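Local coordinates for protein tRNA dimethylallyltransferase (Bacillus halodurans, PDB 3EXA) that probably transfers a dimethylallyl group from dimethylallyl diphosphate onto adenine 37 of tRNAs that read codons beginning with uridine, at residues N191-G196 with N303-K308; G29-G34 with V58-I63; H140-K145 with R164-I169; Y134-L139 with N157-V162. All blocks are in the same frame, centred on the assembly; numbering follows the deposited sequence.

Interaction 1: N191-G196 with N303-K308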
loop_
_atom_site.group_PDB
_atom_site.type_symbol
_atom_site.label_atom_id
_atom_site.label_comp_id
_atom_site.label_asym_id
_atom_site.label_seq_id
_atom_site.Cartn_x
_atom_site.Cartn_y
_atom_site.Cartn_z
ATOM N N ASN A 191 2.327 -29.614 -13.613
ATOM C CA ASN A 191 3.153 -30.712 -14.112
ATOM C C ASN A 191 3.549 -30.050 -15.423
ATOM O O ASN A 191 2.917 -30.268 -16.460
ATOM C CB ASN A 191 2.298 -31.959 -14.389
ATOM C CG ASN A 191 3.085 -33.078 -15.059
ATOM O OD1 ASN A 191 4.179 -32.859 -15.590
ATOM N ND2 ASN A 191 2.518 -34.280 -15.056
ATOM N N LEU A 192 4.567 -29.202 -15.354
ATOM C CA LEU A 192 5.007 -28.455 -16.513
ATOM C C LEU A 192 6.159 -29.038 -17.314
ATOM O O LEU A 192 7.102 -29.625 -16.774
ATOM C CB LEU A 192 5.347 -27.018 -16.095
ATOM C CG LEU A 192 5.771 -26.002 -17.174
ATOM C CD1 LEU A 192 5.458 -24.611 -16.697
ATOM C CD2 LEU A 192 7.261 -26.130 -17.475
ATOM N N VAL A 193 6.032 -28.871 -18.628
ATOM C CA VAL A 193 7.017 -29.274 -19.612
ATOM C C VAL A 193 7.181 -28.016 -20.470
ATOM O O VAL A 193 6.237 -27.545 -21.119
ATOM C CB VAL A 193 6.527 -30.453 -20.484
ATOM C CG1 VAL A 193 7.544 -30.751 -21.577
ATOM C CG2 VAL A 193 6.334 -31.692 -19.618
HETATM N N MSE A 194 8.380 -27.454 -20.431
HETATM C CA MSE A 194 8.682 -26.244 -21.166
HETATM C C MSE A 194 9.709 -26.535 -22.253
HETATM O O MSE A 194 10.790 -27.042 -21.967
HETATM C CB MSE A 194 9.231 -25.205 -20.196
HETATM C CG MSE A 194 8.955 -23.778 -20.595
HETATM SE SE MSE A 194 9.329 -22.532 -19.161
HETATM C CE MSE A 194 10.154 -21.141 -20.215
ATOM N N ILE A 195 9.370 -26.225 -23.498
ATOM C CA ILE A 195 10.292 -26.451 -24.608
ATOM C C ILE A 195 10.605 -25.115 -25.259
ATOM O O ILE A 195 9.771 -24.215 -25.264
ATOM C CB ILE A 195 9.680 -27.374 -25.689
ATOM C CG1 ILE A 195 8.387 -26.756 -26.210
ATOM C CG2 ILE A 195 9.421 -28.774 -25.120
ATOM C CD1 ILE A 195 7.785 -27.487 -27.371
ATOM N N GLY A 196 11.804 -24.980 -25.808
ATOM C CA GLY A 196 12.162 -23.732 -26.457
ATOM C C GLY A 196 12.596 -23.975 -27.887
ATOM O O GLY A 196 13.289 -24.952 -28.169
ATOM N N ASN A 303 7.342 -36.741 -28.979
ATOM C CA ASN A 303 7.775 -37.865 -28.188
ATOM C C ASN A 303 8.305 -37.360 -26.853
ATOM O O ASN A 303 7.894 -37.850 -25.803
ATOM C CB ASN A 303 8.853 -38.655 -28.927
ATOM C CG ASN A 303 9.362 -39.815 -28.116
ATOM O OD1 ASN A 303 10.440 -39.751 -27.523
ATOM N ND2 ASN A 303 8.576 -40.886 -28.061
ATOM N N PHE A 304 9.190 -36.365 -26.887
ATOM C CA PHE A 304 9.751 -35.825 -25.651
ATOM C C PHE A 304 8.706 -35.246 -24.696
ATOM O O PHE A 304 8.734 -35.513 -23.493
ATOM C CB PHE A 304 10.792 -34.748 -25.940
ATOM C CG PHE A 304 11.252 -34.037 -24.710
ATOM C CD1 PHE A 304 10.590 -32.892 -24.260
ATOM C CD2 PHE A 304 12.319 -34.531 -23.970
ATOM C CE1 PHE A 304 10.978 -32.242 -23.073
ATOM C CE2 PHE A 304 12.722 -33.898 -22.783
ATOM C CZ PHE A 304 12.043 -32.742 -22.336
ATOM N N ILE A 305 7.799 -34.444 -25.241
ATOM C CA ILE A 305 6.739 -33.830 -24.460
ATOM C C ILE A 305 5.813 -34.889 -23.876
ATOM O O ILE A 305 5.619 -34.952 -22.661
ATOM C CB ILE A 305 5.921 -32.853 -25.328
ATOM C CG1 ILE A 305 6.760 -31.613 -25.632
ATOM C CG2 ILE A 305 4.637 -32.474 -24.627
ATOM C CD1 ILE A 305 6.055 -30.592 -26.511
ATOM N N ALA A 306 5.250 -35.721 -24.744
ATOM C CA ALA A 306 4.351 -36.785 -24.312
ATOM C C ALA A 306 5.005 -37.655 -23.240
ATOM O O ALA A 306 4.366 -38.009 -22.250
ATOM C CB ALA A 306 3.935 -37.652 -25.509
ATOM N N GLY A 307 6.280 -37.992 -23.434
ATOM C CA GLY A 307 6.985 -38.811 -22.463
ATOM C C GLY A 307 7.165 -38.137 -21.114
ATOM O O GLY A 307 6.765 -38.691 -20.090
ATOM N N LYS A 308 7.746 -36.940 -21.098
ATOM C CA LYS A 308 7.977 -36.234 -19.835
ATOM C C LYS A 308 6.688 -36.031 -19.048
ATOM O O LYS A 308 6.686 -36.165 -17.827
ATOM C CB LYS A 308 8.657 -34.882 -20.075
ATOM C CG LYS A 308 9.195 -34.211 -18.810
ATOM C CD LYS A 308 9.807 -32.849 -19.140
ATOM C CE LYS A 308 10.360 -32.118 -17.906
ATOM N NZ LYS A 308 10.948 -30.787 -18.256
HETATM O O HOH W 1 11.467 -29.350 -20.737
#
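Strand 191-196 and helix 303-308 run nearly antiparallel, their axes 163° apart and 9.1 Å from each other at closest approach, with Val193 facing Ile305. This is helix-on-sheet packing in the alpha/beta core of a P-loop NTPase-like fold, where helix 294-317 lies against one face of the parallel sheet. Val193 and Ile195 alternate with Leu192 and Met194 along the strand and turn their side chains to the helix. Both methyls of Val193 take part: CG1 meets CE1 of the Phe304 ring at 4.0 Å, while CG2 lies 3.7 Å from Lys308 CD. Val193 and Lys308 pass with their side chains pointing opposite ways, and the lysine, with CG anti to its N (chi1 -168°) and its chain extended beyond, spends its methylenes on the valine before its ammonium ends short of the strand. Ile195 and Ile305 are roughly perpendicular, their CD1 methyls 3.7 Å apart. Ile301 and Leu309, one turn before and after Ile305, extend this apolar layer along Ile195 and Val193. The polar link is indirect: a water donates to Met194 O at 2.7 Å and accepts from Lys308 NZ at 2.9 Å.

Interaction 2: G29-G34 with V58-I63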
loop_
_atom_site.group_PDB
_atom_site.type_symbol
_atom_site.label_atom_id
_atom_site.label_comp_id
_atom_site.label_asym_id
_atom_site.label_seq_id
_atom_site.Cartn_x
_atom_site.Cartn_y
_atom_site.Cartn_z
ATOM N N GLY A 29 -5.103 -30.815 -27.302
ATOM C CA GLY A 29 -4.979 -29.664 -26.425
ATOM C C GLY A 29 -5.538 -28.348 -26.942
ATOM O O GLY A 29 -5.965 -28.262 -28.091
ATOM N N GLU A 30 -5.560 -27.325 -26.085
ATOM C CA GLU A 30 -6.048 -26.008 -26.483
ATOM C C GLU A 30 -4.911 -25.021 -26.272
ATOM O O GLU A 30 -4.067 -25.238 -25.406
ATOM C CB GLU A 30 -7.253 -25.599 -25.645
ATOM C CG GLU A 30 -8.326 -26.656 -25.579
ATOM C CD GLU A 30 -9.654 -26.094 -25.118
ATOM O OE1 GLU A 30 -9.657 -25.106 -24.356
ATOM O OE2 GLU A 30 -10.701 -26.641 -25.516
ATOM N N VAL A 31 -4.868 -23.938 -27.044
ATOM C CA VAL A 31 -3.766 -22.996 -26.875
ATOM C C VAL A 31 -4.111 -21.715 -26.157
ATOM O O VAL A 31 -5.106 -21.059 -26.464
ATOM C CB VAL A 31 -3.125 -22.575 -28.223
ATOM C CG1 VAL A 31 -1.976 -21.606 -27.954
ATOM C CG2 VAL A 31 -2.630 -23.785 -28.993
ATOM N N ILE A 32 -3.281 -21.353 -25.192
ATOM C CA ILE A 32 -3.481 -20.103 -24.486
ATOM C C ILE A 32 -2.368 -19.201 -24.992
ATOM O O ILE A 32 -1.184 -19.494 -24.787
ATOM C CB ILE A 32 -3.327 -20.244 -22.981
ATOM C CG1 ILE A 32 -4.283 -21.319 -22.457
ATOM C CG2 ILE A 32 -3.607 -18.898 -22.329
ATOM C CD1 ILE A 32 -4.150 -21.560 -20.972
ATOM N N SER A 33 -2.751 -18.116 -25.662
ATOM C CA SER A 33 -1.798 -17.167 -26.220
ATOM C C SER A 33 -1.073 -16.428 -25.114
ATOM O O SER A 33 -1.703 -15.807 -24.261
ATOM C CB SER A 33 -2.509 -16.154 -27.119
ATOM O OG SER A 33 -1.584 -15.179 -27.592
ATOM N N GLY A 34 0.252 -16.503 -25.124
ATOM C CA GLY A 34 1.020 -15.820 -24.099
ATOM C C GLY A 34 1.528 -14.467 -24.560
ATOM O O GLY A 34 2.185 -13.760 -23.800
ATOM N N VAL A 58 -7.581 -26.035 -33.922
ATOM C CA VAL A 58 -7.184 -25.929 -32.528
ATOM C C VAL A 58 -7.729 -24.633 -31.956
ATOM O O VAL A 58 -7.571 -23.566 -32.546
ATOM C CB VAL A 58 -5.655 -25.927 -32.368
ATOM C CG1 VAL A 58 -5.293 -25.826 -30.892
ATOM C CG2 VAL A 58 -5.062 -27.189 -32.979
ATOM N N PRO A 59 -8.401 -24.710 -30.805
ATOM C CA PRO A 59 -8.961 -23.513 -30.173
ATOM C C PRO A 59 -7.909 -22.646 -29.471
ATOM O O PRO A 59 -7.018 -23.156 -28.782
ATOM C CB PRO A 59 -9.978 -24.089 -29.192
ATOM C CG PRO A 59 -9.346 -25.390 -28.803
ATOM C CD PRO A 59 -8.863 -25.929 -30.124
ATOM N N HIS A 60 -8.018 -21.336 -29.659
ATOM C CA HIS A 60 -7.088 -20.409 -29.046
ATOM C C HIS A 60 -7.783 -19.390 -28.155
ATOM O O HIS A 60 -8.852 -18.872 -28.490
ATOM C CB HIS A 60 -6.264 -19.696 -30.124
ATOM C CG HIS A 60 -5.321 -20.597 -30.849
ATOM N ND1 HIS A 60 -4.036 -20.220 -31.186
ATOM C CD2 HIS A 60 -5.470 -21.861 -31.314
ATOM C CE1 HIS A 60 -3.440 -21.207 -31.823
ATOM N NE2 HIS A 60 -4.293 -22.217 -31.915
ATOM N N HIS A 61 -7.165 -19.098 -27.016
ATOM C CA HIS A 61 -7.737 -18.152 -26.069
ATOM C C HIS A 61 -6.889 -16.912 -25.841
ATOM O O HIS A 61 -5.673 -16.921 -26.047
ATOM C CB HIS A 61 -7.956 -18.833 -24.718
ATOM C CG HIS A 61 -8.694 -20.131 -24.803
ATOM N ND1 HIS A 61 -8.117 -21.283 -25.285
ATOM C CD2 HIS A 61 -9.970 -20.448 -24.489
ATOM C CE1 HIS A 61 -9.007 -22.259 -25.266
ATOM N NE2 HIS A 61 -10.139 -21.779 -24.789
ATOM N N LEU A 62 -7.558 -15.853 -25.389
ATOM C CA LEU A 62 -6.913 -14.589 -25.081
ATOM C C LEU A 62 -6.475 -13.810 -26.313
ATOM O O LEU A 62 -5.480 -13.083 -26.298
ATOM C CB LEU A 62 -5.732 -14.841 -24.148
ATOM C CG LEU A 62 -6.045 -14.821 -22.641
ATOM C CD1 LEU A 62 -7.448 -15.346 -22.330
ATOM C CD2 LEU A 62 -4.992 -15.633 -21.937
ATOM N N ILE A 63 -7.226 -13.982 -27.391
ATOM C CA ILE A 63 -6.946 -13.272 -28.620
ATOM C C ILE A 63 -8.119 -12.341 -28.882
ATOM O O ILE A 63 -9.279 -12.763 -28.837
ATOM C CB ILE A 63 -6.823 -14.218 -29.814
ATOM C CG1 ILE A 63 -5.760 -15.273 -29.538
ATOM C CG2 ILE A 63 -6.458 -13.427 -31.054
ATOM C CD1 ILE A 63 -4.364 -14.737 -29.499
#
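Val31 pairs with His60, and Ile32 with His61, as parallel beta bridges between strands 29-33 and 60-61 of a beta-alpha-beta unit at one edge of the sheet. Three main-chain hydrogen bonds make the ladder: Val31 N to Pro59 O (2.9 Å), His61 N to Val31 O (2.9 Å) and Ser33 N to His61 O (3.2 Å). The imidazole adds a fourth. With chi1 at -50°, the His61 ring folds back toward the neighbouring strand, and ND1 donates to Val31 O at 3.2 Å; Val31 O lies in the ring plane, whereas ND1 stands above the carbonyl plane, and with His61 N it gives that oxygen two donors. Among the nonpolar contacts, Val31 CB sits 3.7 Å from the centroid of the His60 ring, almost on the ring normal, a CH-pi contact. A glycine at His60 would probably leave that side of Val31 bare and lose the flat surface over which its CB and methyls rest. Val31 CG2 also reaches Val58 CG1 (3.9 Å), and beside His61 on the other face Ile32 CG2 packs on Leu62 CD2 (3.6 Å). The Glu30 carboxylate turns to salt bridges with Arg91 and Arg93. Strand 29-33 is bonded on its far side to strand 94-98; helix 74-90 packs on Ile32, His61 and Leu62, and helix 16-25 on Val58.

Interaction 3: H140-K145 with R164-I169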
loop_
_atom_site.group_PDB
_atom_site.type_symbol
_atom_site.label_atom_id
_atom_site.label_comp_id
_atom_site.label_asym_id
_atom_site.label_seq_id
_atom_site.Cartn_x
_atom_site.Cartn_y
_atom_site.Cartn_z
ATOM N N HIS A 140 13.038 9.874 16.862
ATOM C CA HIS A 140 14.040 10.330 15.924
ATOM C C HIS A 140 15.273 9.454 16.100
ATOM O O HIS A 140 15.910 9.051 15.125
ATOM C CB HIS A 140 14.371 11.798 16.205
ATOM C CG HIS A 140 15.149 12.462 15.115
ATOM N ND1 HIS A 140 16.528 12.466 15.078
ATOM C CD2 HIS A 140 14.742 13.124 14.006
ATOM C CE1 HIS A 140 16.935 13.102 13.994
ATOM N NE2 HIS A 140 15.871 13.509 13.326
ATOM N N ASP A 141 15.606 9.145 17.348
ATOM C CA ASP A 141 16.762 8.294 17.596
ATOM C C ASP A 141 16.481 6.903 17.035
ATOM O O ASP A 141 17.393 6.226 16.559
ATOM C CB ASP A 141 17.082 8.212 19.092
ATOM C CG ASP A 141 17.572 9.538 19.657
ATOM O OD1 ASP A 141 18.355 10.231 18.968
ATOM O OD2 ASP A 141 17.184 9.886 20.793
ATOM N N LYS A 142 15.215 6.489 17.081
ATOM C CA LYS A 142 14.824 5.180 16.566
ATOM C C LYS A 142 15.166 5.075 15.086
ATOM O O LYS A 142 15.718 4.074 14.630
ATOM C CB LYS A 142 13.320 4.949 16.751
ATOM C CG LYS A 142 12.816 3.650 16.112
ATOM C CD LYS A 142 11.306 3.476 16.275
ATOM C CE LYS A 142 10.915 3.078 17.703
ATOM N NZ LYS A 142 11.323 1.677 18.068
ATOM N N LEU A 143 14.835 6.118 14.338
ATOM C CA LEU A 143 15.098 6.135 12.912
ATOM C C LEU A 143 16.590 6.330 12.638
ATOM O O LEU A 143 17.129 5.771 11.686
ATOM C CB LEU A 143 14.254 7.240 12.269
ATOM C CG LEU A 143 14.286 7.473 10.759
ATOM C CD1 LEU A 143 15.412 8.426 10.421
ATOM C CD2 LEU A 143 14.428 6.150 10.026
ATOM N N SER A 144 17.249 7.104 13.499
ATOM C CA SER A 144 18.683 7.403 13.382
ATOM C C SER A 144 19.546 6.141 13.531
ATOM O O SER A 144 20.641 6.049 12.972
ATOM C CB SER A 144 19.075 8.442 14.450
ATOM O OG SER A 144 20.366 8.982 14.237
ATOM N N LYS A 145 19.044 5.171 14.289
ATOM C CA LYS A 145 19.755 3.918 14.508
ATOM C C LYS A 145 19.506 2.932 13.361
ATOM O O LYS A 145 20.224 1.938 13.217
ATOM C CB LYS A 145 19.308 3.280 15.830
ATOM C CG LYS A 145 19.947 1.929 16.116
ATOM C CD LYS A 145 19.121 1.116 17.085
ATOM C CE LYS A 145 19.572 -0.344 17.114
ATOM N NZ LYS A 145 18.599 -1.223 17.852
ATOM N N ARG A 164 6.814 8.688 8.726
ATOM C CA ARG A 164 6.753 8.309 7.321
ATOM C C ARG A 164 8.003 7.521 6.930
ATOM O O ARG A 164 7.918 6.498 6.254
ATOM C CB ARG A 164 6.627 9.569 6.466
ATOM C CG ARG A 164 6.942 9.383 4.992
ATOM C CD ARG A 164 5.910 8.523 4.283
ATOM N NE ARG A 164 5.315 9.227 3.149
ATOM C CZ ARG A 164 6.005 9.754 2.141
ATOM N NH1 ARG A 164 7.330 9.666 2.110
ATOM N NH2 ARG A 164 5.369 10.379 1.159
ATOM N N ALA A 165 9.164 8.002 7.363
ATOM C CA ALA A 165 10.432 7.344 7.055
ATOM C C ALA A 165 10.497 5.930 7.619
ATOM O O ALA A 165 10.967 5.009 6.953
ATOM C CB ALA A 165 11.591 8.167 7.600
ATOM N N LEU A 166 10.030 5.758 8.850
ATOM C CA LEU A 166 10.062 4.448 9.477
ATOM C C LEU A 166 9.082 3.474 8.819
ATOM O O LEU A 166 9.323 2.268 8.804
ATOM C CB LEU A 166 9.764 4.568 10.978
ATOM C CG LEU A 166 10.720 5.445 11.816
ATOM C CD1 LEU A 166 10.088 5.779 13.166
ATOM C CD2 LEU A 166 12.044 4.728 12.010
ATOM N N GLU A 167 7.979 3.981 8.271
ATOM C CA GLU A 167 7.013 3.090 7.635
ATOM C C GLU A 167 7.557 2.610 6.297
ATOM O O GLU A 167 7.407 1.443 5.939
ATOM C CB GLU A 167 5.664 3.785 7.400
ATOM C CG GLU A 167 4.948 4.322 8.637
ATOM C CD GLU A 167 3.533 4.808 8.322
ATOM O OE1 GLU A 167 2.625 3.963 8.203
ATOM O OE2 GLU A 167 3.326 6.029 8.174
ATOM N N ILE A 168 8.179 3.523 5.557
ATOM C CA ILE A 168 8.745 3.186 4.260
ATOM C C ILE A 168 9.824 2.118 4.413
ATOM O O ILE A 168 9.914 1.194 3.600
ATOM C CB ILE A 168 9.348 4.425 3.575
ATOM C CG1 ILE A 168 8.216 5.362 3.122
ATOM C CG2 ILE A 168 10.216 3.999 2.402
ATOM C CD1 ILE A 168 8.683 6.633 2.406
ATOM N N ILE A 169 10.629 2.241 5.466
ATOM C CA ILE A 169 11.711 1.293 5.742
ATOM C C ILE A 169 11.143 -0.083 6.066
ATOM O O ILE A 169 11.609 -1.100 5.539
ATOM C CB ILE A 169 12.598 1.794 6.917
ATOM C CG1 ILE A 169 13.364 3.050 6.475
ATOM C CG2 ILE A 169 13.556 0.690 7.374
ATOM C CD1 ILE A 169 14.142 3.762 7.578
#
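Leu143 and Leu166 meet obliquely between helices 136-144 and 159-171 of the small helical region distant from the sheet. Leu143 swings its CG anti to the backbone N (chi1 -178°), which carries the branch across to the other helix; there CB and CD2 both press on the Leu166 CD2 methyl from one side, each at 3.4 Å, tight for carbon pairs. Leu143 CD2 also meets Ile169 CD1 at 3.4 Å, again obliquely, and its CG faces the Ala165 methyl at 4.2 Å. The other branch of Leu166 serves a different neighbour: CD1 touches Lys142 CD at 4.1 Å, one chain lying almost square to the other. An alanine at Leu166 is likely to open a gap beside Leu143 CB and CD2 and leave Lys142 CD without its neighbour CD1. The helix segments cross at 37° with their axes 10.2 Å apart. Tyr123 and Leu127 of helix 121-133 also pack on Leu166, and Lys142 makes a cation-pi contact with Phe130. Arg164 hydrogen-bonds Thr172 of the second subunit. No hydrogen bond joins the two segments; their cohesion rests on close apolar fit, to which the lysine contributes through carbon alone.

Interaction 4: Y134-L139 with N157-V162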
loop_
_atom_site.group_PDB
_atom_site.type_symbol
_atom_site.label_atom_id
_atom_site.label_comp_id
_atom_site.label_asym_id
_atom_site.label_seq_id
_atom_site.Cartn_x
_atom_site.Cartn_y
_atom_site.Cartn_z
ATOM N N TYR A 134 7.094 8.396 24.494
ATOM C CA TYR A 134 8.472 8.864 24.648
ATOM C C TYR A 134 8.750 10.149 23.859
ATOM O O TYR A 134 7.941 10.566 23.028
ATOM C CB TYR A 134 9.432 7.764 24.204
ATOM C CG TYR A 134 9.202 6.461 24.929
ATOM C CD1 TYR A 134 9.459 6.348 26.294
ATOM C CD2 TYR A 134 8.726 5.338 24.251
ATOM C CE1 TYR A 134 9.253 5.149 26.967
ATOM C CE2 TYR A 134 8.516 4.134 24.916
ATOM C CZ TYR A 134 8.786 4.047 26.274
ATOM O OH TYR A 134 8.624 2.846 26.924
ATOM N N GLY A 135 9.897 10.776 24.107
ATOM C CA GLY A 135 10.207 12.011 23.402
ATOM C C GLY A 135 10.005 11.968 21.892
ATOM O O GLY A 135 9.864 10.896 21.296
ATOM N N VAL A 136 9.977 13.141 21.265
ATOM C CA VAL A 136 9.827 13.193 19.823
ATOM C C VAL A 136 11.214 12.916 19.251
ATOM O O VAL A 136 11.348 12.417 18.134
ATOM C CB VAL A 136 9.310 14.563 19.332
ATOM C CG1 VAL A 136 10.392 15.620 19.444
ATOM C CG2 VAL A 136 8.820 14.440 17.913
ATOM N N GLN A 137 12.256 13.219 20.017
ATOM C CA GLN A 137 13.597 12.948 19.525
ATOM C C GLN A 137 13.932 11.468 19.745
ATOM O O GLN A 137 14.854 10.937 19.119
ATOM C CB GLN A 137 14.641 13.830 20.215
ATOM C CG GLN A 137 15.017 13.364 21.594
ATOM C CD GLN A 137 16.344 13.927 22.058
ATOM O OE1 GLN A 137 16.788 13.644 23.172
ATOM N NE2 GLN A 137 16.987 14.724 21.207
ATOM N N ALA A 138 13.194 10.804 20.635
ATOM C CA ALA A 138 13.414 9.373 20.876
ATOM C C ALA A 138 12.969 8.610 19.622
ATOM O O ALA A 138 13.600 7.633 19.202
ATOM C CB ALA A 138 12.618 8.899 22.086
ATOM N N LEU A 139 11.872 9.072 19.028
ATOM C CA LEU A 139 11.341 8.466 17.812
ATOM C C LEU A 139 12.334 8.761 16.690
ATOM O O LEU A 139 12.456 8.012 15.715
ATOM C CB LEU A 139 9.988 9.077 17.461
ATOM C CG LEU A 139 9.428 8.569 16.137
ATOM C CD1 LEU A 139 9.120 7.109 16.279
ATOM C CD2 LEU A 139 8.187 9.345 15.748
ATOM N N ASN A 157 11.547 17.546 15.522
ATOM C CA ASN A 157 10.202 18.052 15.838
ATOM C C ASN A 157 9.210 17.718 14.712
ATOM O O ASN A 157 7.999 17.910 14.850
ATOM C CB ASN A 157 10.221 19.583 16.047
ATOM C CG ASN A 157 10.655 19.997 17.458
ATOM O OD1 ASN A 157 11.750 19.669 17.907
ATOM N ND2 ASN A 157 9.790 20.734 18.152
ATOM N N ASN A 158 9.722 17.228 13.591
ATOM C CA ASN A 158 8.853 16.879 12.475
ATOM C C ASN A 158 8.542 15.385 12.551
ATOM O O ASN A 158 8.849 14.641 11.631
ATOM C CB ASN A 158 9.554 17.195 11.150
ATOM C CG ASN A 158 8.591 17.257 9.979
ATOM O OD1 ASN A 158 7.410 16.920 10.107
ATOM N ND2 ASN A 158 9.093 17.686 8.825
ATOM N N TYR A 159 7.923 14.963 13.652
ATOM C CA TYR A 159 7.587 13.564 13.881
ATOM C C TYR A 159 6.743 12.942 12.778
ATOM O O TYR A 159 6.791 11.728 12.559
ATOM C CB TYR A 159 6.846 13.398 15.203
ATOM C CG TYR A 159 5.432 13.949 15.190
ATOM C CD1 TYR A 159 5.166 15.263 15.587
ATOM C CD2 TYR A 159 4.355 13.148 14.788
ATOM C CE1 TYR A 159 3.866 15.765 15.591
ATOM C CE2 TYR A 159 3.050 13.641 14.782
ATOM C CZ TYR A 159 2.811 14.948 15.189
ATOM O OH TYR A 159 1.511 15.415 15.213
ATOM N N ARG A 160 5.958 13.763 12.095
ATOM C CA ARG A 160 5.115 13.259 11.022
ATOM C C ARG A 160 5.981 12.701 9.898
ATOM O O ARG A 160 5.702 11.631 9.354
ATOM C CB ARG A 160 4.221 14.374 10.477
ATOM C CG ARG A 160 2.889 13.855 9.991
ATOM C CD ARG A 160 2.129 13.259 11.161
ATOM N NE ARG A 160 1.406 12.044 10.792
ATOM C CZ ARG A 160 0.655 11.342 11.634
ATOM N NH1 ARG A 160 0.526 11.729 12.899
ATOM N NH2 ARG A 160 0.034 10.253 11.210
ATOM N N ARG A 161 7.036 13.434 9.561
ATOM C CA ARG A 161 7.951 13.027 8.506
ATOM C C ARG A 161 8.859 11.887 8.981
ATOM O O ARG A 161 9.364 11.110 8.174
ATOM C CB ARG A 161 8.782 14.231 8.057
ATOM C CG ARG A 161 9.673 13.981 6.854
ATOM C CD ARG A 161 10.318 15.283 6.390
ATOM N NE ARG A 161 11.323 15.073 5.347
ATOM C CZ ARG A 161 11.968 16.056 4.723
ATOM N NH1 ARG A 161 11.716 17.323 5.032
ATOM N NH2 ARG A 161 12.868 15.771 3.791
ATOM N N VAL A 162 9.061 11.785 10.292
ATOM C CA VAL A 162 9.883 10.717 10.844
ATOM C C VAL A 162 9.070 9.429 10.836
ATOM O O VAL A 162 9.593 8.358 10.548
ATOM C CB VAL A 162 10.334 11.047 12.281
ATOM C CG1 VAL A 162 10.991 9.831 12.931
ATOM C CG2 VAL A 162 11.310 12.215 12.247
#
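In the small helical region remote from the nucleotide-binding core, the first turns of helices 136-144 and 159-171 pack side by side, the second helix including residues thought, by similarity, to interact with tRNA. The side chains of Val136 and Tyr159 meet nearly at right angles, and Val136 CG2 stops 3.5 Å from Tyr159 CB. The tyrosine is met near its root because its CG lies between the backbone N and the carbonyl carbon (chi1 71°), which leads the ring off from the neighbouring helix. Val136 CG1 is directed more toward the loop, where it approaches Asn157 CA at 4.4 Å. A turn further on, Leu139 and Val162 run alongside one another, heading opposite ways. Val162 CG1 fits against side chain and backbone of the leucine, 3.8 Å from Leu139 CG and 3.6 Å from Leu139 O. Leu139 CD2 leans back toward Tyr159 CB at 4.3 Å, bringing the leucine against both residues. Helix 121-133 packs on the start of helix 136-144, with Val131 against Val136 and Leu139 and Phe130 against Leu139, and its Glu128 forms a salt bridge with Arg160. Ile154 of the preceding loop packs on Val162, and Leu103 of the second subunit on Tyr159.

From the N terminus, interaction 2 comes first: it closes the short loop from 29-34 to 58-63 and sets the edge strand of the sheet beside its neighbour. Interactions 4 and 3 follow in the helical region. Their segments alternate along the chain, so the two loops cross, and both join helix 136-144 to helix 159-171; they touch through Leu139 CD1 and Leu166 CD1, 3.5 Å apart. Interaction 1 opens after the others have closed, and its long loop returns helix 294-317 to strand 191-198. Interactions 1 and 2 thus share one sheet, centres 18 Å apart, whereas the centres of interactions 3 and 4 lie 50 to 59 Å from theirs, where both touch the second subunit.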